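Local structure of putative esterase/lipase/thioesterase (Silicibacter sp., 2PBL) at residues 131-136 and 158-163; 162-167 and 257-262; 171-176 and 195-200. The protein probably acts as a serine hydrolase of the alpha/beta-hydrolase fold, an esterase, lipase or thioesterase whose natural substrate is not established. One frame throughout, in Å; residues are numbered along the deposited sequence. Where two conformers were deposited one is given.

Contact 1 (131-136 and 158-163); sequences IVLAGH and ARIRNV
Ile131 and Arg159 meet where two neighbouring parallel strands, 131-136 and 160-163, begin side by side. The Ile131 N donates to Arg159 O at 3.0 Å, and Arg161 N donates to Ile131 O at 2.7 Å. Ile131 thus bonds, through its N and its O, to the residues on either side of Ile160, as in parallel pairing. Farther on, Leu133 N bonds to Asn162 O, and the short axes diverge by 21°. Carbonyl oxygens also receive CA-H contacts, as from Val163 CA to Leu133 O.

The Ile131 side chain can be followed outward. CB lies beside Arg159 O; CG2 faces Ile160 CG1 at 4.2 Å; CG1, anti to the carbonyl carbon (chi1 -61°), leads up to the guanidinium of Arg159, and CD1 ends over the centre of that flat group, 3.8 Å above its plane. Arg159 bends at chi3 (64°) to lay the group there. Its nitrogens are held by chain carbonyls: NH2 by Ile127 and Gly129, NH1 by Ala124. On the same face of the sheet, Leu133 CD1 touches Ile160 CD1 at 4.0 Å, the two side chains crossing nearly at right angles, and runs alongside Val163 CG2. On the other face Val132 CG1 lies 3.4 Å from Asn162 ND2, an amide nitrogen spent on Ile260 and Ala262.

Strand 131-136 leads into a probable nucleophile elbow that includes Gly135, as in serine hydrolases of this fold. Strand 64-69 pairs with its other edge; helix 138-145 covers Leu133 and Val163 through Val143, while helix 255-261 places Ile260 against Val132 on the reverse face.

Contact 2 (162-167 and 257-262); sequences NVVPIS and VAVITA
Asn162 ND2 spends both its hydrogens on main-chain oxygens at the C-terminal end of the chain. One bond goes to Ala262 O, an oxygen of the terminal carboxylate, at 2.8 Å with an N-H...O angle of 164°; the donor lies in the carbonyl plane, on a lone pair. The other goes to Ile260 O at 2.7 Å, where the nitrogen stands well above the carbonyl plane. Both acceptors nevertheless lie close to the amide plane of Asn162, so the pair of bonds fixes the rotation of that amide. Its OD1 takes a weak bond from a water, and the same water donates to Val259 O at 2.6 Å, bridging strand to helix. The second carboxylate oxygen, Ala262 OXT, is paired with Arg161, which would probably favour the charged terminus.

In the alpha/beta-hydrolase fold helices flank a central sheet, and here the C-terminal helix 255-261 packs on strand 160-166, the short segments running obliquely antiparallel (142°) with their axes 8.1 Å apart. Next to the polar end, farther along the strand, the contact is apolar. With CG1 anti to the backbone N (chi1 -175°), Val164 turns CG2 to the helix, where it presses on Ile260 CG1 at 3.7 Å, the two side chains crossing at about a right angle. Ile260 sends CD1 to Ala134 and its branch CG2 to Val132 of the adjacent strand.

On the far side of the helical turn, Thr261 satisfies Val257 O twice: backbone N and hydroxyl OG1 arrive from opposite faces of the carbonyl, OG1 at 2.8 Å. That hydroxyl also has Lys92 as a hydrogen-bond partner.

Contact 3 (171-176 and 195-200); sequences DLRPLL and SPVEMQ
The guanidinium of Arg173 meets Glu198 OE2 at its edge, near its plane, while the carboxylate of Glu198 is turned 89° to it, so the two flat groups stand almost perpendicular. Asp171 OD2 also lies at the guanidinium edge, in plane, and Val197 CG2 approaches obliquely, 4.1 Å from Arg173 NH2. The resulting salt bridges are loose: Arg173 NH1 stands 3.1 Å from Glu198 OE2, NH2 makes a second weak bond to the same oxygen, and NH2 also lies 3.4 Å from Asp171 OD1. Arg173 is extended from CG to NE, whereas Glu198 bends at chi2 (-62°) to bring OE2 back to it.

Asp171 OD1 further accepts from Arg173 N at 3.1 Å, closing an Asx turn, the nitrogen coming from above the carboxylate plane. These are loops beyond strand 160-166 of the alpha/beta-hydrolase fold, in the excursion that carries helices 181-184 and 188-193 before strand 206-212, and residues 196-198 form a short 3-10 turn. With an alanine in place of Arg173, Asp171 and Glu198 would probably face each other without the positive charge that now sits between them.

Deeper in, Ser195 OG accepts the N-H of Leu172 at 3.0 Å from Leu172 N along a nearly straight bond (167°) and is also hydrogen-bonded to the carbonyl of Ala191. This hydroxyl therefore joins the start of one loop to helix 188-193. Leu172 CB lies against the same oxygen and the side chain packs on His141 and Trp74; Val197 CG2 touches Asp171 CB at 4.2 Å, with Trp225 of helix 217-230 against both residues.

How the contacts relate
Contacts 1 and 2 share Asn162 and Val163 and both use strand 160-166: contact 1 pairs it with its neighbour in the sheet, contact 2 packs the C-terminal helix on one face. Their centres are 7 Å apart, and Gly135 O of the first probably accepts a hydrogen bond from Ile166 N of the second. Contact 1 is the most buried, made of backbone bonds and apolar side chains, with one arginine at its margin; contact 2 is partly buried, with polar groups gathered at the chain end. Contact 3, its centre about 20 Å from that of contact 1, is nested within the chain loop closed by contact 2 and joins two loops by a salt-bridge network, nearer the surface.

Contact 1 (131-136 and 158-163)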
loop_
_atom_site.group_PDB
_atom_site.type_symbol
_atom_site.label_atom_id
_atom_site.label_comp_id
_atom_site.label_asym_id
_atom_site.label_seq_id
_atom_site.Cartn_x
_atom_site.Cartn_y
_atom_site.Cartn_z
ATOM N N ILE A 131 -5.165 -5.866 13.240
ATOM C CA ILE A 131 -4.343 -5.239 12.242
ATOM C C ILE A 131 -5.184 -4.986 10.988
ATOM O O ILE A 131 -5.922 -5.867 10.556
ATOM C CB ILE A 131 -3.179 -6.166 11.853
ATOM C CG1 ILE A 131 -2.317 -6.435 13.089
ATOM C CG2 ILE A 131 -2.419 -5.540 10.658
ATOM C CD1 ILE A 131 -1.183 -7.417 12.889
ATOM N N VAL A 132 -5.061 -3.774 10.446
ATOM C CA VAL A 132 -5.695 -3.400 9.175
ATOM C C VAL A 132 -4.579 -2.908 8.243
ATOM O O VAL A 132 -3.634 -2.231 8.667
ATOM C CB VAL A 132 -6.884 -2.417 9.304
ATOM C CG1 VAL A 132 -8.079 -3.087 10.053
ATOM C CG2 VAL A 132 -6.467 -1.053 9.956
ATOM N N LEU A 133 -4.709 -3.273 6.972
ATOM C CA LEU A 133 -3.738 -2.971 5.962
ATOM C C LEU A 133 -4.345 -2.175 4.848
ATOM O O LEU A 133 -5.428 -2.511 4.384
ATOM C CB LEU A 133 -3.219 -4.286 5.339
ATOM C CG LEU A 133 -2.487 -5.306 6.239
ATOM C CD1 LEU A 133 -1.941 -6.469 5.428
ATOM C CD2 LEU A 133 -1.404 -4.622 7.079
ATOM N N ALA A 134 -3.647 -1.127 4.408
ATOM C CA ALA A 134 -4.023 -0.467 3.156
ATOM C C ALA A 134 -2.734 -0.122 2.432
ATOM O O ALA A 134 -1.680 0.023 3.041
ATOM C CB ALA A 134 -4.868 0.772 3.368
ATOM N N GLY A 135 -2.838 0.007 1.138
ATOM C CA GLY A 135 -1.671 0.282 0.316
ATOM C C GLY A 135 -2.101 0.750 -1.059
ATOM O O GLY A 135 -3.125 0.296 -1.598
ATOM N N HIS A 136 -1.296 1.651 -1.619
ATOM C CA HIS A 136 -1.628 2.303 -2.867
ATOM C C HIS A 136 -0.777 1.846 -4.037
ATOM O O HIS A 136 0.463 1.873 -3.952
ATOM C CB HIS A 136 -1.479 3.810 -2.618
ATOM C CG HIS A 136 -1.707 4.675 -3.820
ATOM N ND1 HIS A 136 -0.799 5.630 -4.213
ATOM C CD2 HIS A 136 -2.737 4.747 -4.690
ATOM C CE1 HIS A 136 -1.258 6.256 -5.281
ATOM N NE2 HIS A 136 -2.420 5.724 -5.610
ATOM N N ALA A 158 -3.306 -14.035 11.538
ATOM C CA ALA A 158 -4.554 -14.324 12.276
ATOM C C ALA A 158 -5.242 -13.078 12.756
ATOM O O ALA A 158 -6.469 -13.065 12.911
ATOM C CB ALA A 158 -4.291 -15.229 13.444
ATOM N N ARG A 159 -4.435 -12.025 12.949
ATOM C CA ARG A 159 -4.906 -10.727 13.474
ATOM C C ARG A 159 -5.366 -9.771 12.405
ATOM O O ARG A 159 -5.978 -8.723 12.732
ATOM C CB ARG A 159 -3.794 -10.056 14.235
ATOM C CG ARG A 159 -3.382 -10.734 15.548
ATOM C CD ARG A 159 -2.063 -10.216 16.021
ATOM N NE ARG A 159 -2.122 -8.788 16.359
ATOM C CZ ARG A 159 -1.071 -8.070 16.702
ATOM N NH1 ARG A 159 0.117 -8.618 16.807
ATOM N NH2 ARG A 159 -1.204 -6.789 16.985
ATOM N N ILE A 160 -5.119 -10.100 11.121
ATOM C CA ILE A 160 -5.517 -9.130 10.086
ATOM C C ILE A 160 -7.042 -9.148 9.967
ATOM O O ILE A 160 -7.655 -10.189 9.677
ATOM C CB ILE A 160 -4.882 -9.407 8.743
ATOM C CG1 ILE A 160 -3.368 -9.235 8.818
ATOM C CG2 ILE A 160 -5.443 -8.463 7.642
ATOM C CD1 ILE A 160 -2.677 -9.734 7.553
ATOM N N ARG A 161 -7.641 -7.970 10.128
ATOM C CA ARG A 161 -9.090 -7.806 10.107
ATOM C C ARG A 161 -9.606 -7.349 8.757
ATOM O O ARG A 161 -10.574 -7.893 8.251
ATOM C CB ARG A 161 -9.515 -6.831 11.222
ATOM C CG ARG A 161 -10.970 -6.461 11.227
ATOM C CD ARG A 161 -11.420 -5.805 12.489
ATOM N NE ARG A 161 -12.798 -5.308 12.384
ATOM C CZ ARG A 161 -13.873 -6.078 12.559
ATOM N NH1 ARG A 161 -13.753 -7.380 12.771
ATOM N NH2 ARG A 161 -15.081 -5.558 12.439
ATOM N N ASN A 162 -8.949 -6.350 8.188
ATOM C CA ASN A 162 -9.358 -5.737 6.910
ATOM C C ASN A 162 -8.116 -5.509 6.054
ATOM O O ASN A 162 -7.025 -5.157 6.562
ATOM C CB ASN A 162 -9.977 -4.316 7.081
ATOM C CG ASN A 162 -11.180 -4.233 8.026
ATOM O OD1 ASN A 162 -12.034 -5.075 7.999
ATOM N ND2 ASN A 162 -11.286 -3.094 8.868
ATOM N N VAL A 163 -8.277 -5.683 4.745
ATOM C CA VAL A 163 -7.245 -5.337 3.772
ATOM C C VAL A 163 -7.923 -4.509 2.682
ATOM O O VAL A 163 -8.866 -4.994 2.023
ATOM C CB VAL A 163 -6.504 -6.544 3.143
ATOM C CG1 VAL A 163 -5.453 -6.009 2.183
ATOM C CG2 VAL A 163 -5.844 -7.373 4.211
#

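Contact 2 (162-167 and 257-262)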
loop_
_atom_site.group_PDB
_atom_site.type_symbol
_atom_site.label_atom_id
_atom_site.label_comp_id
_atom_site.label_asym_id
_atom_site.label_seq_id
_atom_site.Cartn_x
_atom_site.Cartn_y
_atom_site.Cartn_z
ATOM N N ASN A 162 -8.949 -6.350 8.188
ATOM C CA ASN A 162 -9.358 -5.737 6.910
ATOM C C ASN A 162 -8.116 -5.509 6.054
ATOM O O ASN A 162 -7.025 -5.157 6.562
ATOM C CB ASN A 162 -9.977 -4.316 7.081
ATOM C CG ASN A 162 -11.180 -4.233 8.026
ATOM O OD1 ASN A 162 -12.034 -5.075 7.999
ATOM N ND2 ASN A 162 -11.286 -3.094 8.868
ATOM N N VAL A 163 -8.277 -5.683 4.745
ATOM C CA VAL A 163 -7.245 -5.337 3.772
ATOM C C VAL A 163 -7.923 -4.509 2.682
ATOM O O VAL A 163 -8.866 -4.994 2.023
ATOM C CB VAL A 163 -6.504 -6.544 3.143
ATOM C CG1 VAL A 163 -5.453 -6.009 2.183
ATOM C CG2 VAL A 163 -5.844 -7.373 4.211
ATOM N N VAL A 164 -7.397 -3.290 2.480
ATOM C CA VAL A 164 -7.932 -2.305 1.508
ATOM C C VAL A 164 -6.833 -1.846 0.561
ATOM O O VAL A 164 -6.139 -0.843 0.820
ATOM C CB VAL A 164 -8.599 -1.072 2.193
ATOM C CG1 VAL A 164 -9.253 -0.147 1.143
ATOM C CG2 VAL A 164 -9.628 -1.532 3.197
ATOM N N PRO A 165 -6.655 -2.579 -0.554
ATOM C CA PRO A 165 -5.702 -2.199 -1.610
ATOM C C PRO A 165 -6.334 -1.120 -2.442
ATOM O O PRO A 165 -7.457 -1.296 -2.936
ATOM C CB PRO A 165 -5.616 -3.475 -2.463
ATOM C CG PRO A 165 -6.208 -4.553 -1.628
ATOM C CD PRO A 165 -7.271 -3.890 -0.885
ATOM N N ILE A 166 -5.670 0.029 -2.486
ATOM C CA ILE A 166 -6.179 1.181 -3.141
ATOM C C ILE A 166 -5.481 1.227 -4.505
ATOM O O ILE A 166 -4.250 1.359 -4.582
ATOM C CB ILE A 166 -5.857 2.436 -2.328
ATOM C CG1 ILE A 166 -6.415 2.322 -0.885
ATOM C CG2 ILE A 166 -6.394 3.634 -3.057
ATOM C CD1 ILE A 166 -5.797 3.424 0.131
ATOM N N SER A 167 -6.257 1.087 -5.575
ATOM C CA SER A 167 -5.717 1.115 -6.926
ATOM C C SER A 167 -4.564 0.115 -7.058
ATOM O O SER A 167 -3.466 0.453 -7.515
ATOM C CB SER A 167 -5.259 2.529 -7.243
ATOM O OG SER A 167 -6.263 3.472 -6.846
ATOM N N VAL A 257 -11.450 5.904 5.204
ATOM C CA VAL A 257 -11.044 5.627 6.606
ATOM C C VAL A 257 -12.022 4.653 7.272
ATOM O O VAL A 257 -11.619 3.758 8.034
ATOM C CB VAL A 257 -10.873 6.895 7.441
ATOM C CG1 VAL A 257 -10.741 6.559 8.914
ATOM C CG2 VAL A 257 -9.640 7.621 6.994
ATOM N N ALA A 258 -13.305 4.800 6.957
ATOM C CA ALA A 258 -14.326 3.945 7.551
ATOM C C ALA A 258 -14.169 2.449 7.173
ATOM O O ALA A 258 -14.275 1.562 8.068
ATOM C CB ALA A 258 -15.712 4.459 7.195
ATOM N N VAL A 259 -13.924 2.159 5.891
ATOM C CA VAL A 259 -13.791 0.758 5.443
ATOM C C VAL A 259 -12.477 0.087 5.935
ATOM O O VAL A 259 -12.432 -1.128 6.182
ATOM C CB VAL A 259 -13.984 0.609 3.914
ATOM C CG1 VAL A 259 -12.818 1.148 3.131
ATOM C CG2 VAL A 259 -14.215 -0.839 3.554
ATOM N N ILE A 260 -11.420 0.881 6.039
ATOM C CA ILE A 260 -10.174 0.447 6.617
ATOM C C ILE A 260 -10.303 0.112 8.100
ATOM O O ILE A 260 -9.731 -0.875 8.546
ATOM C CB ILE A 260 -9.080 1.521 6.439
ATOM C CG1 ILE A 260 -8.694 1.625 4.960
ATOM C CG2 ILE A 260 -7.848 1.192 7.263
ATOM C CD1 ILE A 260 -7.867 2.859 4.656
ATOM N N THR A 261 -11.002 0.944 8.866
ATOM C CA THR A 261 -11.157 0.720 10.312
ATOM C C THR A 261 -12.437 -0.067 10.719
ATOM O O THR A 261 -12.673 -0.263 11.912
ATOM C CB THR A 261 -11.099 2.047 11.062
ATOM O OG1 THR A 261 -12.204 2.895 10.648
ATOM C CG2 THR A 261 -9.777 2.742 10.794
ATOM N N ALA A 262 -13.220 -0.585 9.764
ATOM C CA ALA A 262 -14.506 -1.225 10.088
ATOM C C ALA A 262 -14.420 -2.540 10.877
ATOM O O ALA A 262 -13.395 -3.215 10.680
ATOM C CB ALA A 262 -15.307 -1.451 8.851
ATOM O OXT ALA A 262 -15.380 -2.950 11.654
HETATM O O HOH W 1 -13.704 -3.363 5.967
#

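Contact 3 (171-176 and 195-200)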
loop_
_atom_site.group_PDB
_atom_site.type_symbol
_atom_site.label_atom_id
_atom_site.label_comp_id
_atom_site.label_asym_id
_atom_site.label_seq_id
_atom_site.Cartn_x
_atom_site.Cartn_y
_atom_site.Cartn_z
ATOM N N ASP A 171 -2.393 -8.261 -11.156
ATOM C CA ASP A 171 -1.905 -9.173 -12.140
ATOM C C ASP A 171 -0.688 -8.463 -12.678
ATOM O O ASP A 171 -0.791 -7.355 -13.257
ATOM C CB ASP A 171 -2.983 -9.380 -13.197
ATOM C CG ASP A 171 -2.611 -10.454 -14.214
ATOM O OD1 ASP A 171 -1.438 -10.874 -14.277
ATOM O OD2 ASP A 171 -3.506 -10.854 -14.958
ATOM N N LEU A 172 0.485 -9.022 -12.402
ATOM C CA LEU A 172 1.697 -8.406 -12.904
ATOM C C LEU A 172 2.076 -8.797 -14.341
ATOM O O LEU A 172 2.992 -8.208 -14.893
ATOM C CB LEU A 172 2.854 -8.710 -11.965
ATOM C CG LEU A 172 2.630 -8.340 -10.484
ATOM C CD1 LEU A 172 3.997 -8.469 -9.725
ATOM C CD2 LEU A 172 2.049 -6.970 -10.280
ATOM N N ARG A 173 1.395 -9.756 -14.936
ATOM C CA ARG A 173 1.749 -10.197 -16.301
ATOM C C ARG A 173 1.795 -9.069 -17.338
ATOM O O ARG A 173 2.725 -8.990 -18.133
ATOM C CB ARG A 173 0.788 -11.246 -16.796
ATOM C CG ARG A 173 0.854 -12.620 -16.110
ATOM C CD ARG A 173 -0.459 -13.286 -16.506
ATOM N NE ARG A 173 -0.661 -14.610 -15.965
ATOM C CZ ARG A 173 -1.554 -14.960 -15.030
ATOM N NH1 ARG A 173 -1.600 -16.235 -14.665
ATOM N NH2 ARG A 173 -2.403 -14.091 -14.463
ATOM N N PRO A 174 0.811 -8.169 -17.326
ATOM C CA PRO A 174 0.888 -7.108 -18.344
ATOM C C PRO A 174 2.074 -6.170 -18.177
ATOM O O PRO A 174 2.425 -5.473 -19.122
ATOM C CB PRO A 174 -0.435 -6.341 -18.154
ATOM C CG PRO A 174 -1.280 -7.203 -17.311
ATOM C CD PRO A 174 -0.380 -8.021 -16.478
ATOM N N LEU A 175 2.710 -6.144 -16.991
ATOM C CA LEU A 175 3.884 -5.308 -16.801
ATOM C C LEU A 175 5.099 -5.795 -17.571
ATOM O O LEU A 175 6.045 -5.028 -17.747
ATOM C CB LEU A 175 4.252 -5.153 -15.329
ATOM C CG LEU A 175 3.155 -4.603 -14.446
ATOM C CD1 LEU A 175 3.693 -4.519 -13.046
ATOM C CD2 LEU A 175 2.711 -3.224 -14.954
ATOM N N LEU A 176 5.058 -7.053 -18.030
ATOM C CA LEU A 176 6.110 -7.639 -18.863
ATOM C C LEU A 176 6.131 -6.935 -20.212
ATOM O O LEU A 176 7.128 -6.949 -20.919
ATOM C CB LEU A 176 5.872 -9.136 -19.065
ATOM C CG LEU A 176 5.731 -9.991 -17.792
ATOM C CD1 LEU A 176 5.656 -11.451 -18.175
ATOM C CD2 LEU A 176 6.832 -9.752 -16.780
ATOM N N SER A 195 1.587 -12.349 -8.431
ATOM C CA SER A 195 0.299 -11.779 -8.741
ATOM C C SER A 195 -0.755 -12.226 -7.725
ATOM O O SER A 195 -1.039 -13.395 -7.599
ATOM C CB SER A 195 -0.173 -12.189 -10.140
ATOM O OG SER A 195 0.726 -11.735 -11.136
ATOM N N PRO A 196 -1.347 -11.277 -7.003
ATOM C CA PRO A 196 -2.442 -11.528 -6.082
ATOM C C PRO A 196 -3.619 -12.313 -6.685
ATOM O O PRO A 196 -4.226 -13.113 -5.992
ATOM C CB PRO A 196 -2.842 -10.097 -5.688
ATOM C CG PRO A 196 -1.596 -9.391 -5.750
ATOM C CD PRO A 196 -0.915 -9.871 -6.908
ATOM N N VAL A 197 -3.931 -12.124 -7.973
ATOM C CA VAL A 197 -5.023 -12.891 -8.565
ATOM C C VAL A 197 -4.742 -14.400 -8.537
ATOM O O VAL A 197 -5.681 -15.182 -8.551
ATOM C CB VAL A 197 -5.377 -12.487 -10.025
ATOM C CG1 VAL A 197 -5.841 -11.108 -10.083
ATOM C CG2 VAL A 197 -4.205 -12.742 -10.978
ATOM N N GLU A 198 -3.469 -14.785 -8.437
ATOM C CA GLU A 198 -3.065 -16.208 -8.382
ATOM C C GLU A 198 -3.128 -16.877 -7.024
ATOM O O GLU A 198 -2.943 -18.089 -6.905
ATOM C CB GLU A 198 -1.637 -16.330 -8.900
ATOM C CG GLU A 198 -1.537 -15.910 -10.312
ATOM C CD GLU A 198 -2.367 -16.786 -11.239
ATOM O OE1 GLU A 198 -2.194 -18.021 -11.190
ATOM O OE2 GLU A 198 -3.184 -16.217 -12.001
HETATM N N MSE A 199 -3.362 -16.085 -5.983
HETATM C CA MSE A 199 -3.331 -16.589 -4.631
HETATM C C MSE A 199 -4.584 -17.288 -4.325
HETATM O O MSE A 199 -5.655 -16.714 -4.397
HETATM C CB MSE A 199 -3.103 -15.442 -3.653
HETATM C CG MSE A 199 -1.751 -14.991 -3.646
HETATM SE SE MSE A 199 -1.708 -13.172 -2.723
HETATM C CE MSE A 199 -2.624 -13.522 -1.026
ATOM N N GLN A 200 -4.447 -18.557 -3.980
ATOM C CA GLN A 200 -5.599 -19.366 -3.655
ATOM C C GLN A 200 -5.807 -19.495 -2.183
ATOM O O GLN A 200 -6.926 -19.713 -1.737
ATOM C CB GLN A 200 -5.439 -20.723 -4.311
ATOM C CG GLN A 200 -5.204 -20.645 -5.806
ATOM C CD GLN A 200 -6.316 -19.901 -6.540
ATOM O OE1 GLN A 200 -7.456 -19.784 -6.049
ATOM N NE2 GLN A 200 -5.984 -19.372 -7.721
#